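Local coordinates for protein proline iminopeptidase (Streptomyces halstedii, PDB 3WMR) that is an amidohydrolase with a hydrophobic tunnel for interaction with polyketide substrates, classed as a proline iminopeptidase that probably releases N-terminal proline from peptides, at residues Thr258-Gly263 / Pro275-Val280; Ala268-Val273 / Val283-Leu288; Asp119-Gly124 / Ile308-Ser313; Ser68-Glu71 / Pro75-His78. All coordinates share one frame; numbering follows the deposited sequence.

Interaction 1 of 4, residues Thr258-Gly263 / Pro275-Val280; sequences TMVLIG and PFLDLV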
loop_
_atom_site.group_PDB
_atom_site.type_symbol
_atom_site.label_atom_id
_atom_site.label_comp_id
_atom_site.label_asym_id
_atom_site.label_seq_id
_atom_site.Cartn_x
_atom_site.Cartn_y
_atom_site.Cartn_z
ATOM N N THR A 258 4.701 8.192 13.955
ATOM C CA THR A 258 4.050 7.287 13.042
ATOM C C THR A 258 2.544 7.409 13.212
ATOM O O THR A 258 2.050 7.585 14.339
ATOM C CB THR A 258 4.527 5.842 13.301
ATOM O OG1 THR A 258 5.945 5.768 13.081
ATOM C CG2 THR A 258 3.810 4.852 12.370
ATOM N N MET A 259 1.807 7.344 12.101
ATOM C CA MET A 259 0.337 7.345 12.173
ATOM C C MET A 259 -0.218 6.065 11.541
ATOM O O MET A 259 0.150 5.727 10.408
ATOM C CB MET A 259 -0.288 8.566 11.479
ATOM C CG MET A 259 -1.812 8.565 11.557
ATOM S SD MET A 259 -2.678 10.076 11.044
ATOM C CE MET A 259 -1.921 10.323 9.445
ATOM N N VAL A 260 -1.086 5.364 12.283
ATOM C CA VAL A 260 -1.834 4.234 11.754
ATOM C C VAL A 260 -3.204 4.745 11.336
ATOM O O VAL A 260 -3.910 5.336 12.153
ATOM C CB VAL A 260 -2.014 3.120 12.796
ATOM C CG1 VAL A 260 -2.882 1.993 12.238
ATOM C CG2 VAL A 260 -0.654 2.591 13.246
ATOM N N LEU A 261 -3.553 4.533 10.071
ATOM C CA LEU A 261 -4.809 5.009 9.513
ATOM C C LEU A 261 -5.453 3.844 8.799
ATOM O O LEU A 261 -4.878 3.305 7.852
ATOM C CB LEU A 261 -4.568 6.160 8.535
ATOM C CG LEU A 261 -5.815 6.902 8.006
ATOM C CD1 LEU A 261 -5.454 8.355 7.741
ATOM C CD2 LEU A 261 -6.401 6.275 6.749
ATOM N N ILE A 262 -6.639 3.453 9.265
ATOM C CA ILE A 262 -7.401 2.388 8.641
ATOM C C ILE A 262 -8.840 2.846 8.492
ATOM O O ILE A 262 -9.257 3.875 9.074
ATOM C CB ILE A 262 -7.344 1.070 9.458
ATOM C CG1 ILE A 262 -7.912 1.289 10.866
ATOM C CG2 ILE A 262 -5.913 0.539 9.564
ATOM C CD1 ILE A 262 -8.118 0.015 11.647
ATOM N N GLY A 263 -9.595 2.112 7.681
ATOM C CA GLY A 263 -11.053 2.292 7.625
ATOM C C GLY A 263 -11.722 1.406 8.658
ATOM O O GLY A 263 -11.192 0.354 9.004
ATOM N N PRO A 275 -0.182 -4.597 16.505
ATOM C CA PRO A 275 1.242 -4.537 16.796
ATOM C C PRO A 275 1.881 -3.148 16.547
ATOM O O PRO A 275 2.810 -2.804 17.256
ATOM C CB PRO A 275 1.830 -5.605 15.869
ATOM C CG PRO A 275 0.716 -6.563 15.656
ATOM C CD PRO A 275 -0.486 -5.672 15.539
ATOM N N PHE A 276 1.397 -2.358 15.566
ATOM C CA PHE A 276 1.926 -0.992 15.385
ATOM C C PHE A 276 1.649 -0.168 16.638
ATOM O O PHE A 276 2.524 0.532 17.147
ATOM C CB PHE A 276 1.310 -0.268 14.188
ATOM C CG PHE A 276 1.709 -0.816 12.855
ATOM C CD1 PHE A 276 2.974 -0.594 12.353
ATOM C CD2 PHE A 276 0.786 -1.479 12.064
ATOM C CE1 PHE A 276 3.335 -1.081 11.113
ATOM C CE2 PHE A 276 1.137 -1.970 10.819
ATOM C CZ PHE A 276 2.407 -1.760 10.335
ATOM N N LEU A 277 0.425 -0.275 17.145
ATOM C CA LEU A 277 0.012 0.471 18.329
ATOM C C LEU A 277 0.764 0.057 19.602
ATOM O O LEU A 277 0.980 0.895 20.461
ATOM C CB LEU A 277 -1.484 0.319 18.566
ATOM C CG LEU A 277 -2.365 0.721 17.387
ATOM C CD1 LEU A 277 -3.824 0.529 17.738
ATOM C CD2 LEU A 277 -2.064 2.151 16.971
ATOM N N ASP A 278 1.166 -1.207 19.710
ATOM C CA ASP A 278 1.861 -1.708 20.923
ATOM C C ASP A 278 3.384 -1.604 20.859
ATOM O O ASP A 278 4.065 -1.628 21.898
ATOM C CB ASP A 278 1.486 -3.175 21.193
ATOM C CG ASP A 278 -0.018 -3.379 21.439
ATOM O OD1 ASP A 278 -0.693 -2.473 21.958
ATOM O OD2 ASP A 278 -0.524 -4.472 21.117
ATOM N N LEU A 279 3.943 -1.531 19.659
ATOM C CA LEU A 279 5.395 -1.629 19.507
ATOM C C LEU A 279 6.096 -0.369 19.029
ATOM O O LEU A 279 7.255 -0.156 19.360
ATOM C CB LEU A 279 5.719 -2.763 18.554
ATOM C CG LEU A 279 5.278 -4.147 19.018
ATOM C CD1 LEU A 279 5.454 -5.135 17.880
ATOM C CD2 LEU A 279 6.056 -4.580 20.270
ATOM N N VAL A 280 5.421 0.449 18.225
ATOM C CA VAL A 280 6.009 1.697 17.728
ATOM C C VAL A 280 5.925 2.749 18.840
ATOM O O VAL A 280 4.829 3.101 19.257
ATOM C CB VAL A 280 5.293 2.199 16.449
ATOM C CG1 VAL A 280 5.908 3.512 15.954
ATOM C CG2 VAL A 280 5.349 1.125 15.358
#
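The phenyl ring of F276 is the one flat side chain in this contact, and V260 reaches its root obliquely. V260 CG2 lies 3.6 Å from F276 CB and 4.2 Å from F276 CG. The contact therefore sits where the ring is attached, not at its far end. The F276 side chain also packs against V148 of the neighbouring strand 143-149 and against A153 and L251 in loops.

L277 joins from the next position on the helix. Its CB does not point at the strand, but its branch end comes closer, and L277 CD2 rests 4.0 Å from V260 CG2. One methyl of V260 thus touches two successive helix residues.

The two segments belong to a beta-alpha-beta unit of the alpha/beta hydrolase fold. Strand 258-263 leads through helix 270-279 to the parallel neighbour strand 283-288. T258 and V260 point their CB atoms toward the helix, while M259 between them turns away, onto helix 300-312. At the end of strand 258-263, G263 N is hydrogen-bonded to D266 OD2, the predicted catalytic acid.

V280 is the first residue past the helical region. Its N still bonds to F276 O at 3.1 Å. Its side chain meets that of T258 at about a right angle: V280 CG1 is 3.7 Å from T258 OG1 and 3.8 Å from T258 CB. This is packing only. The T258 hydroxyl has its hydrogen bond with V256 O.

Interaction 2 of 4, residues Ala268-Val273 / Val283-Leu288; sequences ATPATV and VRYEVL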
loop_
_atom_site.group_PDB
_atom_site.type_symbol
_atom_site.label_atom_id
_atom_site.label_comp_id
_atom_site.label_asym_id
_atom_site.label_seq_id
_atom_site.Cartn_x
_atom_site.Cartn_y
_atom_site.Cartn_z
ATOM N N ALA A 268 -7.777 -4.537 6.554
ATOM C CA ALA A 268 -6.727 -4.266 7.529
ATOM C C ALA A 268 -7.412 -3.907 8.844
ATOM O O ALA A 268 -7.633 -2.719 9.148
ATOM C CB ALA A 268 -5.809 -3.152 7.042
ATOM N N THR A 269 -7.796 -4.944 9.586
ATOM C CA THR A 269 -8.662 -4.790 10.751
ATOM C C THR A 269 -7.888 -4.239 11.927
ATOM O O THR A 269 -6.651 -4.254 11.906
ATOM C CB THR A 269 -9.272 -6.129 11.221
ATOM O OG1 THR A 269 -8.213 -7.034 11.584
ATOM C CG2 THR A 269 -10.180 -6.746 10.149
ATOM N N PRO A 270 -8.609 -3.759 12.962
ATOM C CA PRO A 270 -7.950 -3.325 14.188
ATOM C C PRO A 270 -6.953 -4.345 14.728
ATOM O O PRO A 270 -5.877 -3.960 15.189
ATOM C CB PRO A 270 -9.112 -3.110 15.141
ATOM C CG PRO A 270 -10.178 -2.573 14.243
ATOM C CD PRO A 270 -10.033 -3.359 12.960
ATOM N N ALA A 271 -7.287 -5.629 14.634
ATOM C CA ALA A 271 -6.358 -6.693 15.032
ATOM C C ALA A 271 -5.060 -6.742 14.211
ATOM O O ALA A 271 -3.993 -7.066 14.748
ATOM C CB ALA A 271 -7.055 -8.051 14.986
ATOM N N THR A 272 -5.142 -6.448 12.921
ATOM C CA THR A 272 -3.951 -6.536 12.044
ATOM C C THR A 272 -2.971 -5.408 12.326
ATOM O O THR A 272 -1.774 -5.580 12.165
ATOM C CB THR A 272 -4.278 -6.491 10.531
ATOM O OG1 THR A 272 -4.865 -5.230 10.191
ATOM C CG2 THR A 272 -5.205 -7.618 10.125
ATOM N N VAL A 273 -3.486 -4.255 12.763
ATOM C CA VAL A 273 -2.637 -3.098 13.043
ATOM C C VAL A 273 -2.240 -2.957 14.519
ATOM O O VAL A 273 -1.459 -2.088 14.863
ATOM C CB VAL A 273 -3.280 -1.781 12.552
ATOM C CG1 VAL A 273 -3.594 -1.860 11.070
ATOM C CG2 VAL A 273 -4.526 -1.426 13.346
ATOM N N VAL A 283 3.260 6.778 18.204
ATOM C CA VAL A 283 2.263 6.322 17.241
ATOM C C VAL A 283 0.857 6.793 17.551
ATOM O O VAL A 283 0.413 6.771 18.701
ATOM C CB VAL A 283 2.277 4.784 17.103
ATOM C CG1 VAL A 283 1.876 4.095 18.420
ATOM C CG2 VAL A 283 1.387 4.335 15.937
ATOM N N ARG A 284 0.157 7.215 16.506
ATOM C CA ARG A 284 -1.210 7.696 16.652
ATOM C C ARG A 284 -2.141 6.908 15.734
ATOM O O ARG A 284 -1.707 6.378 14.719
ATOM C CB ARG A 284 -1.270 9.205 16.418
ATOM C CG ARG A 284 -1.018 9.655 15.001
ATOM C CD ARG A 284 -0.813 11.167 14.930
ATOM N NE ARG A 284 0.535 11.564 15.353
ATOM C CZ ARG A 284 1.037 12.794 15.212
ATOM N NH1 ARG A 284 0.311 13.772 14.667
ATOM N NH2 ARG A 284 2.267 13.054 15.636
ATOM N N TYR A 285 -3.410 6.827 16.131
ATOM C CA TYR A 285 -4.400 5.924 15.561
ATOM C C TYR A 285 -5.623 6.679 15.021
ATOM O O TYR A 285 -6.258 7.464 15.748
ATOM C CB TYR A 285 -4.837 4.967 16.674
ATOM C CG TYR A 285 -5.704 3.792 16.263
ATOM C CD1 TYR A 285 -5.424 3.054 15.114
ATOM C CD2 TYR A 285 -6.771 3.385 17.063
ATOM C CE1 TYR A 285 -6.209 1.969 14.752
ATOM C CE2 TYR A 285 -7.553 2.294 16.718
ATOM C CZ TYR A 285 -7.259 1.587 15.557
ATOM O OH TYR A 285 -8.016 0.510 15.195
ATOM N N GLU A 286 -5.960 6.441 13.759
ATOM C CA GLU A 286 -7.111 7.090 13.140
ATOM C C GLU A 286 -7.931 6.055 12.398
ATOM O O GLU A 286 -7.374 5.270 11.628
ATOM C CB GLU A 286 -6.646 8.156 12.143
ATOM C CG GLU A 286 -5.940 9.336 12.769
ATOM C CD GLU A 286 -6.877 10.265 13.532
ATOM O OE1 GLU A 286 -8.116 10.100 13.473
ATOM O OE2 GLU A 286 -6.345 11.177 14.191
ATOM N N VAL A 287 -9.245 6.070 12.627
ATOM C CA VAL A 287 -10.180 5.183 11.939
ATOM C C VAL A 287 -11.188 6.033 11.183
ATOM O O VAL A 287 -11.827 6.902 11.759
ATOM C CB VAL A 287 -10.920 4.266 12.928
ATOM C CG1 VAL A 287 -11.824 3.288 12.188
ATOM C CG2 VAL A 287 -9.924 3.498 13.795
ATOM N N LEU A 288 -11.289 5.816 9.882
ATOM C CA LEU A 288 -12.251 6.524 9.074
ATOM C C LEU A 288 -13.506 5.658 8.995
ATOM O O LEU A 288 -13.526 4.571 8.397
ATOM C CB LEU A 288 -11.663 6.882 7.718
ATOM C CG LEU A 288 -10.719 8.094 7.824
ATOM C CD1 LEU A 288 -9.444 7.748 8.586
ATOM C CD2 LEU A 288 -10.372 8.660 6.456
HETATM O O HOH W 1 -5.834 -1.755 16.545
#
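Y285 leaves strand 283-288 with its CB directed toward the helical segment 268-273. Its CG is anti to the backbone N (chi1 -171°), which carries the ring out from the strand. On the ring, CE1 makes the carbon contact: it lies 4.0 Å from V273 CG2. The two side chains stand at about a right angle to each other. At the tip, Y285 OH rests against the ring of P270, 3.8 Å from P270 CB and 3.9 Å from P270 CG. A water lies between the backbone carbonyl of P270 and the Y285 hydroxyl. It donates to P270 O at 2.6 Å and bonds weakly to Y285 OH.

Helix 270-279 is the crossover helix of a beta-alpha-beta unit in the alpha/beta hydrolase fold, and strand 283-288 is the last strand of the central sheet. This contact joins the first turn of that helix to that strand. Just before the helix, A268 N is hydrogen-bonded to D266 OD1, the predicted active-site aspartate.

The helix start is held by T269 at the N-cap. T269 OG1 accepts a weak bond from T272 N and is also bonded to E161 OE1. T272 OG1 donates to T269 O at 2.7 Å, in the carbonyl plane on a lone pair, with a C=O...O angle of 133°. T269 O also accepts from V273 N at 3.3 Å.

Interaction 3 of 4, residues Asp119-Gly124 / Ile308-Ser313; sequences DYVLFG and IDYLES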
loop_
_atom_site.group_PDB
_atom_site.type_symbol
_atom_site.label_atom_id
_atom_site.label_comp_id
_atom_site.label_asym_id
_atom_site.label_seq_id
_atom_site.Cartn_x
_atom_site.Cartn_y
_atom_site.Cartn_z
ATOM N N ASP A 119 15.392 14.832 3.314
ATOM C CA ASP A 119 14.187 15.318 3.980
ATOM C C ASP A 119 12.892 14.850 3.288
ATOM O O ASP A 119 12.600 15.273 2.169
ATOM C CB ASP A 119 14.206 16.845 4.031
ATOM C CG ASP A 119 13.186 17.395 4.985
ATOM O OD1 ASP A 119 12.569 16.601 5.708
ATOM O OD2 ASP A 119 12.988 18.610 5.018
ATOM N N TYR A 120 12.133 13.971 3.943
ATOM C CA TYR A 120 10.962 13.357 3.312
ATOM C C TYR A 120 10.044 12.736 4.363
ATOM O O TYR A 120 10.483 12.453 5.476
ATOM C CB TYR A 120 11.370 12.321 2.246
ATOM C CG TYR A 120 12.167 11.136 2.769
ATOM C CD1 TYR A 120 13.507 11.272 3.079
ATOM C CD2 TYR A 120 11.573 9.892 2.962
ATOM C CE1 TYR A 120 14.251 10.204 3.582
ATOM C CE2 TYR A 120 12.312 8.808 3.463
ATOM C CZ TYR A 120 13.650 8.975 3.781
ATOM O OH TYR A 120 14.392 7.900 4.263
ATOM N N VAL A 121 8.765 12.596 4.016
ATOM C CA VAL A 121 7.771 11.883 4.822
ATOM C C VAL A 121 7.346 10.670 3.994
ATOM O O VAL A 121 7.294 10.756 2.770
ATOM C CB VAL A 121 6.579 12.804 5.153
ATOM C CG1 VAL A 121 5.521 12.116 6.007
ATOM C CG2 VAL A 121 7.072 14.055 5.864
ATOM N N LEU A 122 7.115 9.529 4.635
ATOM C CA LEU A 122 6.628 8.342 3.926
ATOM C C LEU A 122 5.185 8.027 4.282
ATOM O O LEU A 122 4.815 8.015 5.462
ATOM C CB LEU A 122 7.472 7.100 4.237
ATOM C CG LEU A 122 8.907 6.951 3.742
ATOM C CD1 LEU A 122 9.386 5.556 4.117
ATOM C CD2 LEU A 122 9.024 7.154 2.242
ATOM N N PHE A 123 4.373 7.795 3.242
ATOM C CA PHE A 123 3.011 7.264 3.378
ATOM C C PHE A 123 3.019 5.922 2.669
ATOM O O PHE A 123 3.358 5.835 1.492
ATOM C CB PHE A 123 2.015 8.208 2.713
ATOM C CG PHE A 123 0.599 7.700 2.680
ATOM C CD1 PHE A 123 -0.295 8.046 3.671
ATOM C CD2 PHE A 123 0.159 6.901 1.633
ATOM C CE1 PHE A 123 -1.609 7.600 3.621
ATOM C CE2 PHE A 123 -1.172 6.457 1.565
ATOM C CZ PHE A 123 -2.048 6.807 2.559
ATOM N N GLY A 124 2.684 4.863 3.381
ATOM C CA GLY A 124 2.724 3.529 2.805
ATOM C C GLY A 124 1.353 2.927 2.952
ATOM O O GLY A 124 0.854 2.829 4.051
ATOM N N ILE A 308 -3.439 16.109 6.479
ATOM C CA ILE A 308 -2.892 17.452 6.671
ATOM C C ILE A 308 -2.607 17.750 8.146
ATOM O O ILE A 308 -1.563 18.328 8.475
ATOM C CB ILE A 308 -3.827 18.533 6.085
ATOM C CG1 ILE A 308 -3.897 18.398 4.568
ATOM C CG2 ILE A 308 -3.348 19.930 6.467
ATOM C CD1 ILE A 308 -2.569 18.505 3.856
ATOM N N ASP A 309 -3.533 17.352 9.023
ATOM C CA ASP A 309 -3.375 17.508 10.475
ATOM C C ASP A 309 -2.102 16.802 10.986
ATOM O O ASP A 309 -1.312 17.377 11.741
ATOM C CB ASP A 309 -4.620 16.965 11.178
ATOM C CG ASP A 309 -4.640 17.271 12.661
ATOM O OD1 ASP A 309 -5.210 18.323 13.035
ATOM O OD2 ASP A 309 -4.089 16.464 13.453
ATOM N N TYR A 310 -1.899 15.563 10.549
ATOM C CA TYR A 310 -0.691 14.818 10.902
ATOM C C TYR A 310 0.542 15.501 10.292
ATOM O O TYR A 310 1.543 15.745 10.986
ATOM C CB TYR A 310 -0.787 13.357 10.417
ATOM C CG TYR A 310 0.552 12.661 10.409
ATOM C CD1 TYR A 310 1.106 12.172 11.594
ATOM C CD2 TYR A 310 1.296 12.550 9.242
ATOM C CE1 TYR A 310 2.352 11.569 11.613
ATOM C CE2 TYR A 310 2.542 11.951 9.251
ATOM C CZ TYR A 310 3.073 11.461 10.442
ATOM O OH TYR A 310 4.321 10.849 10.453
ATOM N N LEU A 311 0.480 15.806 8.995
ATOM C CA LEU A 311 1.639 16.376 8.295
ATOM C C LEU A 311 2.102 17.720 8.900
ATOM O O LEU A 311 3.304 17.974 9.002
ATOM C CB LEU A 311 1.372 16.513 6.775
ATOM C CG LEU A 311 1.302 15.214 5.952
ATOM C CD1 LEU A 311 0.811 15.512 4.551
ATOM C CD2 LEU A 311 2.650 14.507 5.880
ATOM N N GLU A 312 1.162 18.562 9.323
ATOM C CA GLU A 312 1.500 19.859 9.915
ATOM C C GLU A 312 2.244 19.726 11.255
ATOM O O GLU A 312 3.063 20.578 11.577
ATOM C CB GLU A 312 0.261 20.750 10.071
ATOM C CG GLU A 312 -0.269 21.315 8.756
ATOM C CD GLU A 312 0.667 22.320 8.101
ATOM O OE1 GLU A 312 1.129 23.251 8.794
ATOM O OE2 GLU A 312 0.940 22.176 6.887
ATOM N N SER A 313 1.995 18.657 12.008
ATOM C CA SER A 313 2.727 18.421 13.262
ATOM C C SER A 313 4.220 18.191 13.025
ATOM O O SER A 313 4.999 18.285 13.958
ATOM C CB SER A 313 2.121 17.249 14.071
ATOM O OG SER A 313 2.499 15.973 13.566
#
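V121 and L311 meet through single methyl groups, with V121 CG1 3.7 Å from L311 CD2. The same V121 methyl also faces the edge of the Y310 ring, near the ring plane, at a looser 4.4 Å from Y310 CE2. V121 CG1 is anti to the backbone N (chi1 -179°) and serves both partners. L311 starts off alongside the strand and brings CD2 in at its end. Y310, by contrast, points its CB toward the strand.

Around this first shell, L311 also packs on V49 of strand 49-52 and on W74, and Y310 lies against V147 of strand 143-149. The Y310 hydroxyl is hydrogen-bonded to P257 O, which ties the outer end of the ring to the loop just before strand 258-263.

The contact lays the C-terminal helix 300-312 on the central sheet of the alpha/beta hydrolase fold. Strand 120-125 is an inner strand, and V121 has backbone hydrogen bonds with P48 and V50, the latter in the adjacent strand 49-52. The strand runs on to G124, the first glycine of a GxSxG sequence that matches the nucleophile elbow and holds the predicted nucleophile S126.

Further out, the chain just after Y310 is fastened back on it. S313 OG donates to Y310 O at 2.8 Å, in the carbonyl plane on a lone pair, with a C=O...O angle of 145°.

Interaction 4 of 4, residues Ser68-Glu71 / Pro75-His78; sequences SLTE and PVVH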
loop_
_atom_site.group_PDB
_atom_site.type_symbol
_atom_site.label_atom_id
_atom_site.label_comp_id
_atom_site.label_asym_id
_atom_site.label_seq_id
_atom_site.Cartn_x
_atom_site.Cartn_y
_atom_site.Cartn_z
ATOM N N SER A 68 -4.256 15.942 -3.737
ATOM C CA SER A 68 -4.935 16.973 -2.957
ATOM C C SER A 68 -4.017 17.612 -1.922
ATOM O O SER A 68 -4.122 18.796 -1.646
ATOM C CB SER A 68 -6.177 16.408 -2.263
ATOM O OG SER A 68 -5.832 15.501 -1.219
ATOM N N LEU A 69 -3.108 16.836 -1.337
ATOM C CA LEU A 69 -2.190 17.392 -0.348
ATOM C C LEU A 69 -1.356 18.586 -0.834
ATOM O O LEU A 69 -0.975 19.431 -0.018
ATOM C CB LEU A 69 -1.255 16.294 0.211
ATOM C CG LEU A 69 -1.944 15.028 0.728
ATOM C CD1 LEU A 69 -0.887 14.003 1.116
ATOM C CD2 LEU A 69 -2.863 15.315 1.899
ATOM N N THR A 70 -1.086 18.669 -2.146
ATOM C CA THR A 70 -0.341 19.810 -2.706
ATOM C C THR A 70 -1.124 21.121 -2.544
ATOM O O THR A 70 -0.549 22.198 -2.574
ATOM C CB THR A 70 0.041 19.616 -4.190
ATOM O OG1 THR A 70 -1.152 19.521 -4.989
ATOM C CG2 THR A 70 0.889 18.366 -4.374
ATOM N N GLU A 71 -2.422 21.013 -2.319
ATOM C CA GLU A 71 -3.283 22.172 -2.082
ATOM C C GLU A 71 -2.828 22.925 -0.822
ATOM O O GLU A 71 -2.979 24.150 -0.734
ATOM C CB GLU A 71 -4.721 21.683 -1.945
ATOM C CG GLU A 71 -5.808 22.733 -1.862
ATOM C CD GLU A 71 -7.060 22.169 -1.215
ATOM O OE1 GLU A 71 -7.522 21.086 -1.648
ATOM O OE2 GLU A 71 -7.564 22.798 -0.258
ATOM N N PRO A 75 4.550 18.784 -1.442
ATOM C CA PRO A 75 4.911 18.029 -2.638
ATOM C C PRO A 75 4.578 16.559 -2.463
ATOM O O PRO A 75 4.768 16.003 -1.367
ATOM C CB PRO A 75 6.441 18.196 -2.744
ATOM C CG PRO A 75 6.858 19.124 -1.661
ATOM C CD PRO A 75 5.744 19.157 -0.655
ATOM N N VAL A 76 4.076 15.935 -3.526
ATOM C CA VAL A 76 3.684 14.542 -3.475
ATOM C C VAL A 76 4.385 13.740 -4.582
ATOM O O VAL A 76 4.307 14.103 -5.769
ATOM C CB VAL A 76 2.157 14.402 -3.565
ATOM C CG1 VAL A 76 1.744 12.943 -3.558
ATOM C CG2 VAL A 76 1.480 15.134 -2.409
ATOM N N VAL A 77 5.073 12.668 -4.178
ATOM C CA VAL A 77 5.788 11.791 -5.089
ATOM C C VAL A 77 5.074 10.449 -5.201
ATOM O O VAL A 77 5.061 9.657 -4.236
ATOM C CB VAL A 77 7.247 11.564 -4.643
ATOM C CG1 VAL A 77 7.973 10.645 -5.621
ATOM C CG2 VAL A 77 7.978 12.901 -4.507
ATOM N N HIS A 78 4.437 10.220 -6.361
ATOM C CA HIS A 78 3.915 8.898 -6.714
ATOM C C HIS A 78 4.988 8.145 -7.473
ATOM O O HIS A 78 5.740 8.752 -8.231
ATOM C CB HIS A 78 2.680 8.977 -7.614
ATOM C CG HIS A 78 1.442 9.438 -6.918
ATOM N ND1 HIS A 78 1.186 10.767 -6.658
ATOM C CD2 HIS A 78 0.365 8.755 -6.470
ATOM C CE1 HIS A 78 0.016 10.880 -6.057
ATOM N NE2 HIS A 78 -0.502 9.674 -5.931
#
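T70 and V76 meet at about a right angle, T70 in a turn of helical backbone shape, 68-71, shortly before strand 76-80 of the central sheet of the alpha/beta hydrolase fold. The closest atoms are two methyls, T70 CG2 and V76 CG2, 3.8 Å apart. V76 points its CB toward the turn, while CB of T70 points across that direction. T70 CG2 also lies over the start of the strand backbone, 4.1 Å from V76 N and 4.4 Å from P75 CA.

L69 touches the same V76 methyl with its CB, 4.0 Å from V76 CG2. The rest of L69 goes to helix 300-312, where it packs on H304, M307, I308 and L311. V76 packs in addition on L51 of the adjacent strand 49-52. L69 thus lies between strand 76-80 and the C-terminal helix.

The turn itself is closed by E71 N, which bonds to S68 O at 2.9 Å. S68 OG is hydrogen-bonded to H304 ND1. T70 OG1 sits between its own backbone N and carbonyl carbon (chi1 63°) and is hydrogen-bonded to T67 O.

All four contacts involve strands of one central sheet. Interactions 1 and 2 share helix 270-279, centres about 6 Å apart. Their strands probably pair through V260 N to R284 O (2.7 Å) and V260 O to E286 N (2.8 Å). Helix 300-312 of interaction 3 covers the other face: M259 CE is 3.4 Å from Y310 CB. It also reaches interaction 4: I308 CD1 is 3.8 Å from L69 CD2. In interaction 2 the P270 side chain is about 6 Å from that of D266, the predicted catalytic acid. The F276 side chain is about 10 Å from that of S126, the predicted nucleophile, and 11 Å from bound P4G. Interactions 3 and 4 lie away from these sites.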